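Lmo0488 protein (Listeria monocytogenes serovar 1/2a, PDB 5TED) is a LysR-type transcriptional regulator, QuiR, whose effector-binding domain, the part present here, binds shikimate, which induces activation of protocatechuate biosynthesis genes. Local coordinates at residues Q77-E85 / L160-I170. Residues are numbered along the deposited sequence; the frame is centred on the assembly and turned at random.
Sequences QELVVVVAE and LAHYNVKVLSI
Ile170 CD1 comes within 3.5 Å of Leu79 O where the paired strands splay, and one water bridges this end, donating to Glu78 OE2 and Leu79 O and accepting from Ile170 N. Beyond it, successive residues face opposite sides of the sheet: Val80 and Val82 with Val167, Val81 and Val83 with Leu168. Val80 CG2 packs at 3.7 Å on Val167 CG1 and meets Leu160 CD1 tip to tip. The Val81 and Ile170 side chains cross at about a right angle, Val81 CG2 4.0 Å from Ile170 CG1, while the backbones of Val81 and Leu168 exchange two bonds, the tighter from Leu168 N to Val81 O (2.7 Å). Val82 CG1, anti to the backbone N (chi1 -172°), lies 3.6 Å from Val165 CB, and CG2 touches Leu160. Val83 and Lys166 form the next hydrogen-bonded pair, with Val83 CG1 against Leu168 CD1. Glu85 N closes the pairing with a bent bond (135° at the hydrogen) to O of Asn164, central residue of an inverse gamma turn, from above the carbonyl plane. In this lobe of the periplasmic-binding-protein-like domain, residues 79-84, part of strand 69-84, run between strands 152-155 and 165-170; strand 94-95 extends the sheet beyond 165-170, and helix 138-146 packs on Leu160 and Val165.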
ATOM      1  N   GLN A  77     -17.376  -2.062  -4.715  1.00 16.90           N
ATOM      2  CA  GLN A  77     -16.835  -3.039  -3.776  1.00 12.62           C
ATOM      3  C   GLN A  77     -17.899  -3.408  -2.759  1.00 13.20           C
ATOM      4  O   GLN A  77     -18.879  -2.684  -2.561  1.00 14.65           O
ATOM      5  CB  GLN A  77     -15.589  -2.509  -3.055  1.00 15.37           C
ATOM      6  CG  GLN A  77     -14.434  -2.255  -3.991  1.00 16.58           C
ATOM      7  CD  GLN A  77     -13.271  -1.590  -3.312  1.00 17.20           C
ATOM      8  OE1 GLN A  77     -13.447  -0.723  -2.451  1.00 13.32           O
ATOM      9  NE2 GLN A  77     -12.065  -1.991  -3.696  1.00 14.45           N
ATOM     10  N   GLU A  78     -17.688  -4.548  -2.111  1.00 16.71           N
ATOM     11  CA  GLU A  78     -18.540  -5.005  -1.025  1.00 15.07           C
ATOM     12  C   GLU A  78     -17.820  -4.738   0.294  1.00 15.91           C
ATOM     13  O   GLU A  78     -16.689  -5.193   0.488  1.00 21.59           O
ATOM     14  CB  GLU A  78     -18.851  -6.495  -1.180  1.00 25.49           C
ATOM     15  CG  GLU A  78     -19.666  -7.091  -0.040  1.00 34.77           C
ATOM     16  CD  GLU A  78     -19.651  -8.624  -0.032  1.00 44.88           C
ATOM     17  OE1 GLU A  78     -19.063  -9.232  -0.962  1.00 43.49           O
ATOM     18  OE2 GLU A  78     -20.229  -9.218   0.912  1.00 35.91           O
ATOM     19  N   LEU A  79     -18.471  -4.012   1.197  1.00 20.36           N
ATOM     20  CA  LEU A  79     -17.932  -3.845   2.539  1.00 17.89           C
ATOM     21  C   LEU A  79     -18.203  -5.091   3.379  1.00 16.90           C
ATOM     22  O   LEU A  79     -19.302  -5.646   3.347  1.00 21.16           O
ATOM     23  CB  LEU A  79     -18.543  -2.617   3.204  1.00 21.07           C
ATOM     24  CG  LEU A  79     -18.049  -1.290   2.637  1.00 19.90           C
ATOM     25  CD1 LEU A  79     -18.578  -0.137   3.500  1.00 21.56           C
ATOM     26  CD2 LEU A  79     -16.522  -1.305   2.542  1.00 15.83           C
ATOM     27  N   VAL A  80     -17.177  -5.541   4.114  1.00 14.67           N
ATOM     28  CA  VAL A  80     -17.268  -6.700   4.990  1.00 15.15           C
ATOM     29  C   VAL A  80     -16.682  -6.327   6.345  1.00 21.29           C
ATOM     30  O   VAL A  80     -15.964  -5.339   6.483  1.00 16.55           O
ATOM     31  CB  VAL A  80     -16.525  -7.931   4.425  1.00 16.27           C
ATOM     32  CG1 VAL A  80     -17.250  -8.501   3.236  1.00 14.92           C
ATOM     33  CG2 VAL A  80     -15.061  -7.570   4.059  1.00 19.86           C
ATOM     34  N   VAL A  81     -16.971  -7.153   7.346  1.00 19.51           N
ATOM     35  CA  VAL A  81     -16.316  -7.049   8.644  1.00 18.13           C
ATOM     36  C   VAL A  81     -15.280  -8.164   8.740  1.00 18.89           C
ATOM     37  O   VAL A  81     -15.572  -9.324   8.403  1.00 16.86           O
ATOM     38  CB  VAL A  81     -17.338  -7.106   9.796  1.00 18.21           C
ATOM     39  CG1 VAL A  81     -16.626  -7.277  11.129  1.00 18.23           C
ATOM     40  CG2 VAL A  81     -18.181  -5.825   9.825  1.00 17.27           C
ATOM     41  N   VAL A  82     -14.062  -7.807   9.168  1.00 17.70           N
ATOM     42  CA  VAL A  82     -12.927  -8.720   9.227  1.00 18.96           C
ATOM     43  C   VAL A  82     -12.463  -8.821  10.677  1.00 18.71           C
ATOM     44  O   VAL A  82     -12.269  -7.804  11.350  1.00 18.13           O
ATOM     45  CB  VAL A  82     -11.780  -8.257   8.305  1.00 14.52           C
ATOM     46  CG1 VAL A  82     -10.712  -9.311   8.225  1.00 16.11           C
ATOM     47  CG2 VAL A  82     -12.327  -7.922   6.916  1.00 15.99           C
ATOM     48  N   VAL A  83     -12.290 -10.049  11.158  1.00 16.77           N
ATOM     49  CA  VAL A  83     -11.960 -10.302  12.549  1.00 17.12           C
ATOM     50  C   VAL A  83     -10.891 -11.374  12.585  1.00 22.33           C
ATOM     51  O   VAL A  83     -10.756 -12.161  11.644  1.00 21.02           O
ATOM     52  CB  VAL A  83     -13.210 -10.731  13.371  1.00 20.14           C
ATOM     53  CG1 VAL A  83     -14.323  -9.697  13.225  1.00 17.42           C
ATOM     54  CG2 VAL A  83     -13.711 -12.106  12.933  1.00 19.99           C
ATOM     55  N   ALA A  84     -10.108 -11.390  13.665  1.00 18.11           N
ATOM     56  CA  ALA A  84      -9.118 -12.447  13.801  1.00 19.78           C
ATOM     57  C   ALA A  84      -9.820 -13.801  13.794  1.00 22.89           C
ATOM     58  O   ALA A  84     -10.991 -13.923  14.158  1.00 24.55           O
ATOM     59  CB  ALA A  84      -8.297 -12.267  15.080  1.00 20.55           C
ATOM     60  N   GLU A  85      -9.091 -14.831  13.376  1.00 23.53           N
ATOM     61  CA  GLU A  85      -9.721 -16.123  13.144  1.00 32.52           C
ATOM     62  C   GLU A  85     -10.250 -16.768  14.421  1.00 27.33           C
ATOM     63  O   GLU A  85     -11.090 -17.664  14.338  1.00 32.63           O
ATOM     64  CB  GLU A  85      -8.734 -17.024  12.388  1.00 39.69           C
ATOM     65  CG  GLU A  85      -7.521 -17.478  13.172  1.00 47.27           C
ATOM     66  CD  GLU A  85      -6.568 -18.318  12.329  1.00 52.91           C
ATOM     67  OE1 GLU A  85      -5.449 -18.594  12.805  1.00 58.32           O
ATOM     68  OE2 GLU A  85      -6.922 -18.679  11.183  1.00 51.13           O
ATOM     69  N   LEU A 160      -7.472 -10.805   1.645  1.00 16.77           N
ATOM     70  CA  LEU A 160      -7.993 -11.175   2.961  1.00 15.13           C
ATOM     71  C   LEU A 160      -7.905 -12.683   3.187  1.00 16.30           C
ATOM     72  O   LEU A 160      -7.649 -13.135   4.309  1.00 17.75           O
ATOM     73  CB  LEU A 160      -9.448 -10.685   3.112  1.00 15.36           C
ATOM     74  CG  LEU A 160      -9.696  -9.177   2.918  1.00 16.54           C
ATOM     75  CD1 LEU A 160     -11.174  -8.755   3.123  1.00 16.15           C
ATOM     76  CD2 LEU A 160      -8.758  -8.319   3.782  1.00 16.87           C
ATOM     77  N   ALA A 161      -8.073 -13.475   2.128  1.00 21.27           N
ATOM     78  CA  ALA A 161      -8.046 -14.929   2.264  1.00 20.95           C
ATOM     79  C   ALA A 161      -6.694 -15.467   2.724  1.00 23.16           C
ATOM     80  O   ALA A 161      -6.623 -16.632   3.130  1.00 27.68           O
ATOM     81  CB  ALA A 161      -8.436 -15.580   0.937  1.00 21.69           C
ATOM     82  N   HIS A 162      -5.636 -14.650   2.719  1.00 24.81           N
ATOM     83  CA  HIS A 162      -4.292 -15.121   3.029  1.00 26.01           C
ATOM     84  C   HIS A 162      -3.784 -14.624   4.375  1.00 24.78           C
ATOM     85  O   HIS A 162      -2.609 -14.824   4.704  1.00 23.19           O
ATOM     86  CB  HIS A 162      -3.353 -14.730   1.892  1.00 24.52           C
ATOM     87  CG  HIS A 162      -3.883 -15.128   0.553  1.00 20.30           C
ATOM     88  ND1 HIS A 162      -4.094 -16.444   0.201  1.00 29.91           N
ATOM     89  CD2 HIS A 162      -4.322 -14.383  -0.489  1.00 22.98           C
ATOM     90  CE1 HIS A 162      -4.606 -16.493  -1.018  1.00 23.91           C
ATOM     91  NE2 HIS A 162      -4.755 -15.255  -1.457  1.00 25.98           N
ATOM     92  N   TYR A 163      -4.648 -14.022   5.178  1.00 20.65           N
ATOM     93  CA  TYR A 163      -4.338 -13.685   6.555  1.00 20.86           C
ATOM     94  C   TYR A 163      -5.179 -14.553   7.480  1.00 26.67           C
ATOM     95  O   TYR A 163      -6.159 -15.171   7.064  1.00 27.01           O
ATOM     96  CB  TYR A 163      -4.589 -12.197   6.834  1.00 18.86           C
ATOM     97  CG  TYR A 163      -3.650 -11.273   6.094  1.00 14.03           C
ATOM     98  CD1 TYR A 163      -3.839 -11.005   4.744  1.00 25.19           C
ATOM     99  CD2 TYR A 163      -2.603 -10.639   6.747  1.00 19.35           C
ATOM    100  CE1 TYR A 163      -3.002 -10.154   4.055  1.00 24.57           C
ATOM    101  CE2 TYR A 163      -1.745  -9.770   6.059  1.00 22.11           C
ATOM    102  CZ  TYR A 163      -1.956  -9.542   4.708  1.00 26.86           C
ATOM    103  OH  TYR A 163      -1.140  -8.686   3.992  1.00 28.88           O
ATOM    104  N   ASN A 164      -4.772 -14.611   8.745  1.00 22.44           N
ATOM    105  CA  ASN A 164      -5.462 -15.438   9.738  1.00 24.35           C
ATOM    106  C   ASN A 164      -6.698 -14.696  10.246  1.00 25.32           C
ATOM    107  O   ASN A 164      -6.798 -14.312  11.415  1.00 27.65           O
ATOM    108  CB  ASN A 164      -4.527 -15.773  10.888  1.00 26.42           C
ATOM    109  CG  ASN A 164      -3.257 -16.422  10.428  1.00 35.73           C
ATOM    110  OD1 ASN A 164      -3.276 -17.268   9.546  1.00 34.79           O
ATOM    111  ND2 ASN A 164      -2.135 -16.037  11.032  1.00 41.05           N
ATOM    112  N   VAL A 165      -7.657 -14.503   9.332  1.00 20.03           N
ATOM    113  CA  VAL A 165      -8.858 -13.721   9.612  1.00 21.27           C
ATOM    114  C   VAL A 165     -10.080 -14.420   9.031  1.00 23.38           C
ATOM    115  O   VAL A 165      -9.988 -15.206   8.083  1.00 23.96           O
ATOM    116  CB  VAL A 165      -8.769 -12.277   9.048  1.00 22.53           C
ATOM    117  CG1 VAL A 165      -7.601 -11.511   9.667  1.00 19.59           C
ATOM    118  CG2 VAL A 165      -8.637 -12.304   7.520  1.00 18.96           C
ATOM    119  N   LYS A 166     -11.231 -14.126   9.618  1.00 21.54           N
ATOM    120  CA  LYS A 166     -12.527 -14.556   9.114  1.00 19.09           C
ATOM    121  C   LYS A 166     -13.216 -13.348   8.505  1.00 19.60           C
ATOM    122  O   LYS A 166     -13.301 -12.301   9.153  1.00 23.70           O
ATOM    123  CB  LYS A 166     -13.379 -15.138  10.248  1.00 20.04           C
ATOM    124  CG  LYS A 166     -14.827 -15.435   9.888  1.00 29.28           C
ATOM    125  CD  LYS A 166     -14.950 -16.589   8.908  1.00 37.64           C
ATOM    126  CE  LYS A 166     -16.400 -17.059   8.767  1.00 42.77           C
ATOM    127  NZ  LYS A 166     -16.876 -17.855   9.943  1.00 46.49           N
ATOM    128  N   VAL A 167     -13.724 -13.488   7.279  1.00 16.94           N
ATOM    129  CA  VAL A 167     -14.407 -12.396   6.593  1.00 22.43           C
ATOM    130  C   VAL A 167     -15.907 -12.604   6.751  1.00 21.58           C
ATOM    131  O   VAL A 167     -16.435 -13.665   6.391  1.00 24.00           O
ATOM    132  CB  VAL A 167     -14.001 -12.319   5.106  1.00 24.79           C
ATOM    133  CG1 VAL A 167     -14.776 -11.218   4.387  1.00 28.38           C
ATOM    134  CG2 VAL A 167     -12.501 -12.088   4.956  1.00 18.71           C
ATOM    135  N   LEU A 168     -16.598 -11.604   7.298  1.00 20.15           N
ATOM    136  CA  LEU A 168     -18.026 -11.695   7.598  1.00 22.58           C
ATOM    137  C   LEU A 168     -18.795 -10.768   6.678  1.00 17.39           C
ATOM    138  O   LEU A 168     -18.497  -9.570   6.609  1.00 17.98           O
ATOM    139  CB  LEU A 168     -18.326 -11.304   9.049  1.00 21.94           C
ATOM    140  CG  LEU A 168     -17.508 -12.073  10.080  1.00 24.03           C
ATOM    141  CD1 LEU A 168     -17.560 -11.407  11.433  1.00 25.22           C
ATOM    142  CD2 LEU A 168     -18.000 -13.515  10.135  1.00 26.57           C
ATOM    143  N   SER A 169     -19.802 -11.307   6.000  1.00 18.46           N
ATOM    144  CA  SER A 169     -20.653 -10.446   5.198  1.00 23.19           C
ATOM    145  C   SER A 169     -21.588  -9.669   6.118  1.00 24.69           C
ATOM    146  O   SER A 169     -21.913 -10.114   7.224  1.00 23.56           O
ATOM    147  CB  SER A 169     -21.430 -11.264   4.154  1.00 24.74           C
ATOM    148  OG  SER A 169     -22.436 -12.049   4.760  1.00 31.14           O
ATOM    149  N   ILE A 170     -21.996  -8.488   5.657  1.00 22.67           N
ATOM    150  CA  ILE A 170     -22.808  -7.559   6.433  1.00 21.78           C
ATOM    151  C   ILE A 170     -24.251  -7.670   5.953  1.00 30.35           C
ATOM    152  O   ILE A 170     -24.580  -7.278   4.826  1.00 26.73           O
ATOM    153  CB  ILE A 170     -22.294  -6.116   6.303  1.00 21.80           C
ATOM    154  CG1 ILE A 170     -20.868  -5.978   6.864  1.00 19.23           C
ATOM    155  CG2 ILE A 170     -23.257  -5.146   6.967  1.00 23.91           C
ATOM    156  CD1 ILE A 170     -20.220  -4.625   6.590  1.00 21.91           C
TER
HETATM  157  O   HOH W   1     -21.037  -7.856   2.968  1.00 22.48           O